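Local structure of putative lipoprotein GNA1162 (Neisseria meningitidis, 4HRV) at residues P13-V19 / N84-I90; V108-R113 / W124-A128. The protein is a putative lipoprotein of unknown function whose soluble part, described here, probably has a fold related to the N-terminal domain of TolB. The protein carries 3 engineered substitutions. All blocks are in the same frame, centred on the assembly; numbering follows the deposited sequence.

Contact 1. Residues P13-V19 / N84-I90; sequences PASILVV and NDAVLYI
S15 and D85 grip each other through both backbone and side chain. S15 OG, placed between the backbone N and the carbonyl carbon of its own residue (chi1 72°), takes the N-H of D85, with D85 N at 2.9 Å. In return, S15 N donates almost straight to D85 OD2 (3.1 Å, 175° at the hydrogen), reaching that oxygen on its anti side and somewhat out of the carboxylate plane; a weak bond from A14 N arrives at the same oxygen. The other carboxylate oxygen, OD1, forms a salt bridge with R118, so the two carboxylate oxygens serve different partners and the group's rotation is probably well defined.

Beyond this cluster the pairing is parallel beta sheet. L17 gives to one partner and receives from the next: its N donates to A86 O at 2.9 Å, and its O accepts from L88 N at 2.7 Å. The pattern weakens at V19, whose N makes only a weak hydrogen bond to L88 O, 3.4 Å, and a water bridges the parting strands by donating to V19 O and L88 O and accepting from I90 N.

On the face bearing I16, V18 and L88, I16 CG2 touches L88 CB at 3.9 Å, while V18 and L88 lie side by side and point the same way, CG2 against CD2. On the other face L17 CB rests on the amide of N84, whose OD1 is held by S117. V19 CG2 reaches Y89 CD2 at 3.6 Å.

Helix 75-82 covers the L17 face through F82 and L78, whereas L35 of helix 34-37 packs on V18. Strand 48-49 pairs with 13-19 on its outer edge, and strand 104-116 flanks 84-90.

Contact 2. Residues V108-R113 / W124-A128; sequences VSAKAR and WSGSA
A112 and W124 make the apolar side-chain contact between these strands: the methyl CB of A112 meets CZ3 of the indole at 3.9 Å, in an oblique approach. With its CG anti to the backbone N (chi1 171°), the W124 ring is carried forward along its own strand, over G126, whose backbone lies against one ring face: G126 N is 3.7 Å above the ring plane, offset toward the rim. The indole NE1 is hydrogen-bonded to OE2 of E132 of the second subunit.

On the opposite face, K111 and S127 stand directly across from each other, CB to CB 3.7 Å, as a non-hydrogen-bonded pair; R113 CB and S125 CB repeat this more loosely, 4.1 Å apart. The long side chains of K111 and R113 then extend away from the partner strand.

Alternating with these, A112 with G126 between them and A110 with A128 beyond K111 and S127 are hydrogen-bonded pairs. A110 N to A128 O and the reverse bond, A128 N to A110 O, each measure 2.8 Å, and the 177° angle between strand directions confirms antiparallel pairing.

This is the regular part of a beta hairpin, strands 104-116 and 122-133. Its second strand is outermost within the chain, yet G126 to A128 pair antiparallel with a strand of the second subunit, so the hairpin carries the sheet across the dimer interface.

Overall arrangement
The two contacts occupy one mixed sheet, their centres 15 Å apart, and come in series along the chain: contact 1 closes before contact 2 opens. Strands 86-99 and 104-116 are sheet neighbours and link them directly, with Y89 N of contact 1 at 3.0 Å from R113 O of contact 2 in a probable hydrogen bond and L88 CD1 packing on the same oxygen. Contact 1 is a parallel pairing, about half of whose 64 intervening residues are helical; contact 2 is a local hairpin. The sheet therefore runs from strand 48-49, beyond 13-19, to strand 122-133, where it continues into the second subunit.

Contact 1. Residues P13-V19 / N84-I90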
ATOM      1  N   PRO B  13      11.051  19.549  -6.457  1.00 82.41           N
ATOM      2  CA  PRO B  13      11.233  18.905  -7.764  1.00 79.44           C
ATOM      3  C   PRO B  13       9.920  18.814  -8.546  1.00 75.88           C
ATOM      4  O   PRO B  13       8.931  18.304  -8.018  1.00 79.55           O
ATOM      5  CB  PRO B  13      11.719  17.503  -7.386  1.00 79.23           C
ATOM      6  CG  PRO B  13      11.091  17.246  -6.048  1.00 80.33           C
ATOM      7  CD  PRO B  13      11.086  18.577  -5.346  1.00 82.16           C
ATOM      8  N   ALA B  14       9.906  19.301  -9.785  1.00 67.70           N
ATOM      9  CA  ALA B  14       8.699  19.225 -10.605  1.00 58.12           C
ATOM     10  C   ALA B  14       8.742  18.025 -11.552  1.00 49.04           C
ATOM     11  O   ALA B  14       7.817  17.207 -11.555  1.00 50.71           O
ATOM     12  CB  ALA B  14       8.460  20.535 -11.371  1.00 52.50           C
ATOM     13  N   SER B  15       9.813  17.908 -12.334  1.00 43.55           N
ATOM     14  CA  SER B  15       9.928  16.811 -13.303  1.00 40.62           C
ATOM     15  C   SER B  15      10.707  15.599 -12.777  1.00 39.58           C
ATOM     16  O   SER B  15      11.822  15.719 -12.282  1.00 37.33           O
ATOM     17  CB  SER B  15      10.531  17.293 -14.624  1.00 37.91           C
ATOM     18  OG  SER B  15      11.908  17.579 -14.506  1.00 41.06           O
ATOM     19  N   ILE B  16      10.112  14.425 -12.917  1.00 37.15           N
ATOM     20  CA  ILE B  16      10.691  13.219 -12.357  1.00 34.47           C
ATOM     21  C   ILE B  16      10.891  12.156 -13.417  1.00 35.82           C
ATOM     22  O   ILE B  16       9.933  11.739 -14.076  1.00 35.22           O
ATOM     23  CB  ILE B  16       9.793  12.636 -11.275  1.00 32.17           C
ATOM     24  CG1 ILE B  16       9.697  13.594 -10.087  1.00 34.59           C
ATOM     25  CG2 ILE B  16      10.300  11.273 -10.827  1.00 29.45           C
ATOM     26  CD1 ILE B  16       8.795  13.054  -8.974  1.00 36.32           C
ATOM     27  N   LEU B  17      12.140  11.720 -13.550  1.00 32.70           N
ATOM     28  CA  LEU B  17      12.492  10.565 -14.363  1.00 33.32           C
ATOM     29  C   LEU B  17      12.385   9.292 -13.520  1.00 33.13           C
ATOM     30  O   LEU B  17      13.087   9.127 -12.518  1.00 29.74           O
ATOM     31  CB  LEU B  17      13.926  10.709 -14.902  1.00 32.75           C
ATOM     32  CG  LEU B  17      14.459   9.550 -15.748  1.00 35.64           C
ATOM     33  CD1 LEU B  17      13.647   9.418 -17.020  1.00 37.21           C
ATOM     34  CD2 LEU B  17      15.953   9.727 -16.083  1.00 32.52           C
ATOM     35  N   VAL B  18      11.484   8.401 -13.912  1.00 28.69           N
ATOM     36  CA  VAL B  18      11.446   7.082 -13.309  1.00 26.41           C
ATOM     37  C   VAL B  18      12.197   6.113 -14.198  1.00 28.70           C
ATOM     38  O   VAL B  18      11.821   5.876 -15.351  1.00 28.21           O
ATOM     39  CB  VAL B  18      10.009   6.586 -13.064  1.00 26.43           C
ATOM     40  CG1 VAL B  18      10.043   5.333 -12.193  1.00 25.82           C
ATOM     41  CG2 VAL B  18       9.187   7.699 -12.397  1.00 26.59           C
ATOM     42  N   VAL B  19      13.290   5.572 -13.671  1.00 32.16           N
ATOM     43  CA  VAL B  19      14.077   4.622 -14.437  1.00 30.88           C
ATOM     44  C   VAL B  19      13.508   3.223 -14.214  1.00 30.22           C
ATOM     45  O   VAL B  19      12.827   2.983 -13.221  1.00 30.04           O
ATOM     46  CB  VAL B  19      15.573   4.648 -14.061  1.00 29.80           C
ATOM     47  CG1 VAL B  19      16.207   6.008 -14.424  1.00 27.86           C
ATOM     48  CG2 VAL B  19      15.759   4.308 -12.608  1.00 26.97           C
ATOM     49  N   ASN B  84      15.556  16.245 -16.700  1.00 36.15           N
ATOM     50  CA  ASN B  84      14.772  16.028 -15.487  1.00 33.03           C
ATOM     51  C   ASN B  84      15.355  16.674 -14.215  1.00 35.23           C
ATOM     52  O   ASN B  84      16.562  16.707 -14.027  1.00 37.56           O
ATOM     53  CB  ASN B  84      14.597  14.515 -15.252  1.00 30.87           C
ATOM     54  CG  ASN B  84      15.924  13.787 -15.110  1.00 31.56           C
ATOM     55  OD1 ASN B  84      16.200  13.193 -14.075  1.00 37.62           O
ATOM     56  ND2 ASN B  84      16.752  13.836 -16.149  1.00 29.32           N
ATOM     57  N   ASP B  85      14.485  17.153 -13.327  1.00 39.84           N
ATOM     58  CA  ASP B  85      14.934  17.671 -12.034  1.00 40.54           C
ATOM     59  C   ASP B  85      15.349  16.553 -11.071  1.00 33.77           C
ATOM     60  O   ASP B  85      16.282  16.710 -10.291  1.00 34.62           O
ATOM     61  CB  ASP B  85      13.834  18.496 -11.364  1.00 43.77           C
ATOM     62  CG  ASP B  85      13.402  19.694 -12.191  1.00 46.85           C
ATOM     63  OD1 ASP B  85      14.269  20.394 -12.748  1.00 45.97           O
ATOM     64  OD2 ASP B  85      12.179  19.938 -12.266  1.00 52.10           O
ATOM     65  N   ALA B  86      14.643  15.429 -11.105  1.00 30.51           N
ATOM     66  CA  ALA B  86      14.936  14.365 -10.155  1.00 28.62           C
ATOM     67  C   ALA B  86      14.804  12.996 -10.783  1.00 30.76           C
ATOM     68  O   ALA B  86      14.181  12.842 -11.833  1.00 31.70           O
ATOM     69  CB  ALA B  86      14.033  14.489  -8.931  1.00 32.43           C
ATOM     70  N   VAL B  87      15.400  11.999 -10.141  1.00 28.77           N
ATOM     71  CA  VAL B  87      15.316  10.634 -10.628  1.00 24.84           C
ATOM     72  C   VAL B  87      14.737   9.780  -9.538  1.00 27.63           C
ATOM     73  O   VAL B  87      15.137   9.875  -8.374  1.00 27.35           O
ATOM     74  CB  VAL B  87      16.708  10.060 -11.001  1.00 27.36           C
ATOM     75  CG1 VAL B  87      16.568   8.693 -11.661  1.00 26.01           C
ATOM     76  CG2 VAL B  87      17.445  11.026 -11.911  1.00 29.41           C
ATOM     77  N   LEU B  88      13.787   8.939  -9.922  1.00 23.91           N
ATOM     78  CA  LEU B  88      13.172   8.017  -8.984  1.00 25.70           C
ATOM     79  C   LEU B  88      13.690   6.611  -9.216  1.00 26.98           C
ATOM     80  O   LEU B  88      13.562   6.062 -10.312  1.00 28.42           O
ATOM     81  CB  LEU B  88      11.646   8.074  -9.117  1.00 27.72           C
ATOM     82  CG  LEU B  88      10.857   7.119  -8.214  1.00 34.19           C
ATOM     83  CD1 LEU B  88      10.982   7.532  -6.749  1.00 33.20           C
ATOM     84  CD2 LEU B  88       9.400   7.097  -8.650  1.00 40.23           C
ATOM     85  N   TYR B  89      14.322   6.052  -8.188  1.00 25.18           N
ATOM     86  CA  TYR B  89      14.857   4.698  -8.258  1.00 25.09           C
ATOM     87  C   TYR B  89      13.987   3.745  -7.435  1.00 26.28           C
ATOM     88  O   TYR B  89      13.821   3.930  -6.225  1.00 28.23           O
ATOM     89  CB  TYR B  89      16.278   4.643  -7.702  1.00 27.28           C
ATOM     90  CG  TYR B  89      17.285   5.474  -8.474  1.00 30.27           C
ATOM     91  CD1 TYR B  89      17.728   6.699  -7.990  1.00 30.91           C
ATOM     92  CD2 TYR B  89      17.802   5.022  -9.696  1.00 27.94           C
ATOM     93  CE1 TYR B  89      18.670   7.461  -8.709  1.00 30.62           C
ATOM     94  CE2 TYR B  89      18.728   5.784 -10.414  1.00 27.18           C
ATOM     95  CZ  TYR B  89      19.162   6.987  -9.910  1.00 30.31           C
ATOM     96  OH  TYR B  89      20.068   7.743 -10.627  1.00 30.84           O
ATOM     97  N   ILE B  90      13.465   2.715  -8.081  1.00 25.05           N
ATOM     98  CA  ILE B  90      12.682   1.701  -7.366  1.00 26.45           C
ATOM     99  C   ILE B  90      13.392   0.361  -7.422  1.00 28.54           C
ATOM    100  O   ILE B  90      13.905  -0.022  -8.467  1.00 33.01           O
ATOM    101  CB  ILE B  90      11.308   1.544  -7.996  1.00 25.32           C
ATOM    102  CG1 ILE B  90      10.562   2.887  -7.960  1.00 30.76           C
ATOM    103  CG2 ILE B  90      10.513   0.433  -7.294  1.00 29.10           C
ATOM    104  CD1 ILE B  90       9.334   2.907  -8.828  1.00 31.32           C
TER
HETATM  105  O   HOH W   1      12.850   3.253 -10.651  1.00 30.41           O

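Contact 2. Residues V108-R113 / W124-A128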
ATOM      1  N   VAL B 108       4.951  -8.915  -1.746  1.00 36.60           N
ATOM      2  CA  VAL B 108       5.767  -8.040  -2.579  1.00 33.48           C
ATOM      3  C   VAL B 108       6.306  -6.917  -1.702  1.00 34.69           C
ATOM      4  O   VAL B 108       5.558  -6.308  -0.943  1.00 32.13           O
ATOM      5  CB  VAL B 108       4.971  -7.421  -3.745  1.00 31.72           C
ATOM      6  CG1 VAL B 108       5.904  -6.556  -4.624  1.00 34.08           C
ATOM      7  CG2 VAL B 108       4.362  -8.504  -4.586  1.00 35.08           C
ATOM      8  N   SER B 109       7.606  -6.657  -1.797  1.00 31.50           N
ATOM      9  CA  SER B 109       8.221  -5.580  -1.046  1.00 30.41           C
ATOM     10  C   SER B 109       9.115  -4.806  -2.007  1.00 30.85           C
ATOM     11  O   SER B 109       9.777  -5.398  -2.865  1.00 32.71           O
ATOM     12  CB  SER B 109       9.062  -6.117   0.108  1.00 33.06           C
ATOM     13  OG  SER B 109       8.332  -7.020   0.915  1.00 42.62           O
ATOM     14  N   ALA B 110       9.108  -3.490  -1.867  1.00 28.90           N
ATOM     15  CA  ALA B 110       9.903  -2.619  -2.716  1.00 30.34           C
ATOM     16  C   ALA B 110      10.356  -1.423  -1.897  1.00 30.45           C
ATOM     17  O   ALA B 110       9.743  -1.068  -0.890  1.00 32.08           O
ATOM     18  CB  ALA B 110       9.102  -2.165  -3.924  1.00 29.83           C
ATOM     19  N   LYS B 111      11.448  -0.815  -2.328  1.00 30.38           N
ATOM     20  CA  LYS B 111      11.966   0.353  -1.672  1.00 32.08           C
ATOM     21  C   LYS B 111      12.292   1.353  -2.772  1.00 33.65           C
ATOM     22  O   LYS B 111      12.497   0.974  -3.922  1.00 31.35           O
ATOM     23  CB  LYS B 111      13.200  -0.006  -0.850  1.00 37.12           C
ATOM     24  CG  LYS B 111      14.350  -0.587  -1.661  1.00 42.75           C
ATOM     25  CD  LYS B 111      15.463  -1.064  -0.737  1.00 48.76           C
ATOM     26  CE  LYS B 111      16.621  -1.666  -1.516  1.00 54.82           C
ATOM     27  NZ  LYS B 111      17.689  -2.170  -0.607  1.00 59.56           N
ATOM     28  N   ALA B 112      12.278   2.634  -2.442  1.00 33.84           N
ATOM     29  CA  ALA B 112      12.509   3.644  -3.461  1.00 35.56           C
ATOM     30  C   ALA B 112      13.179   4.859  -2.868  1.00 32.91           C
ATOM     31  O   ALA B 112      13.097   5.098  -1.664  1.00 30.83           O
ATOM     32  CB  ALA B 112      11.211   4.033  -4.140  1.00 34.34           C
ATOM     33  N   ARG B 113      13.881   5.606  -3.716  1.00 29.69           N
ATOM     34  CA  ARG B 113      14.442   6.870  -3.304  1.00 31.87           C
ATOM     35  C   ARG B 113      14.356   7.866  -4.450  1.00 29.30           C
ATOM     36  O   ARG B 113      14.524   7.501  -5.613  1.00 28.11           O
ATOM     37  CB  ARG B 113      15.890   6.688  -2.848  1.00 39.80           C
ATOM     38  CG  ARG B 113      16.858   6.318  -3.952  1.00 39.65           C
ATOM     39  CD  ARG B 113      18.237   5.997  -3.388  1.00 47.85           C
ATOM     40  NE  ARG B 113      19.263   6.043  -4.430  1.00 54.25           N
ATOM     41  CZ  ARG B 113      19.467   5.060  -5.302  1.00 54.33           C
ATOM     42  NH1 ARG B 113      18.719   3.965  -5.246  1.00 56.66           N
ATOM     43  NH2 ARG B 113      20.409   5.171  -6.224  1.00 48.98           N
ATOM     44  N   TRP B 124      13.893  12.130  -0.998  1.00 36.19           N
ATOM     45  CA  TRP B 124      12.851  11.336  -0.356  1.00 36.02           C
ATOM     46  C   TRP B 124      13.228   9.866  -0.413  1.00 35.91           C
ATOM     47  O   TRP B 124      13.913   9.443  -1.337  1.00 33.65           O
ATOM     48  CB  TRP B 124      11.525  11.536  -1.086  1.00 31.66           C
ATOM     49  CG  TRP B 124      10.436  10.605  -0.632  1.00 33.38           C
ATOM     50  CD1 TRP B 124       9.585  10.800   0.413  1.00 38.17           C
ATOM     51  CD2 TRP B 124      10.082   9.340  -1.208  1.00 32.84           C
ATOM     52  NE1 TRP B 124       8.719   9.739   0.529  1.00 39.19           N
ATOM     53  CE2 TRP B 124       8.997   8.829  -0.456  1.00 36.89           C
ATOM     54  CE3 TRP B 124      10.560   8.600  -2.293  1.00 30.61           C
ATOM     55  CZ2 TRP B 124       8.393   7.602  -0.746  1.00 36.43           C
ATOM     56  CZ3 TRP B 124       9.960   7.373  -2.581  1.00 35.65           C
ATOM     57  CH2 TRP B 124       8.884   6.892  -1.808  1.00 36.56           C
ATOM     58  N   SER B 125      12.789   9.090   0.575  1.00 31.69           N
ATOM     59  CA  SER B 125      12.902   7.633   0.494  1.00 34.11           C
ATOM     60  C   SER B 125      11.820   6.913   1.303  1.00 37.05           C
ATOM     61  O   SER B 125      11.387   7.389   2.350  1.00 35.73           O
ATOM     62  CB  SER B 125      14.296   7.141   0.893  1.00 35.89           C
ATOM     63  OG  SER B 125      14.500   7.230   2.286  1.00 38.46           O
ATOM     64  N   GLY B 126      11.399   5.761   0.796  1.00 33.28           N
ATOM     65  CA  GLY B 126      10.374   4.968   1.445  1.00 35.51           C
ATOM     66  C   GLY B 126      10.463   3.520   1.024  1.00 33.89           C
ATOM     67  O   GLY B 126      11.236   3.165   0.118  1.00 32.01           O
ATOM     68  N   SER B 127       9.677   2.676   1.687  1.00 35.75           N
ATOM     69  CA  SER B 127       9.582   1.277   1.317  1.00 31.51           C
ATOM     70  C   SER B 127       8.233   0.721   1.734  1.00 33.65           C
ATOM     71  O   SER B 127       7.548   1.285   2.594  1.00 30.93           O
ATOM     72  CB  SER B 127      10.729   0.458   1.921  1.00 36.74           C
ATOM     73  OG  SER B 127      10.814   0.629   3.320  1.00 43.53           O
ATOM     74  N   ALA B 128       7.848  -0.374   1.095  1.00 30.90           N
ATOM     75  CA  ALA B 128       6.546  -0.964   1.340  1.00 33.85           C
ATOM     76  C   ALA B 128       6.661  -2.458   1.162  1.00 35.57           C
ATOM     77  O   ALA B 128       7.323  -2.941   0.237  1.00 37.31           O
ATOM     78  CB  ALA B 128       5.515  -0.388   0.383  1.00 32.74           C
TER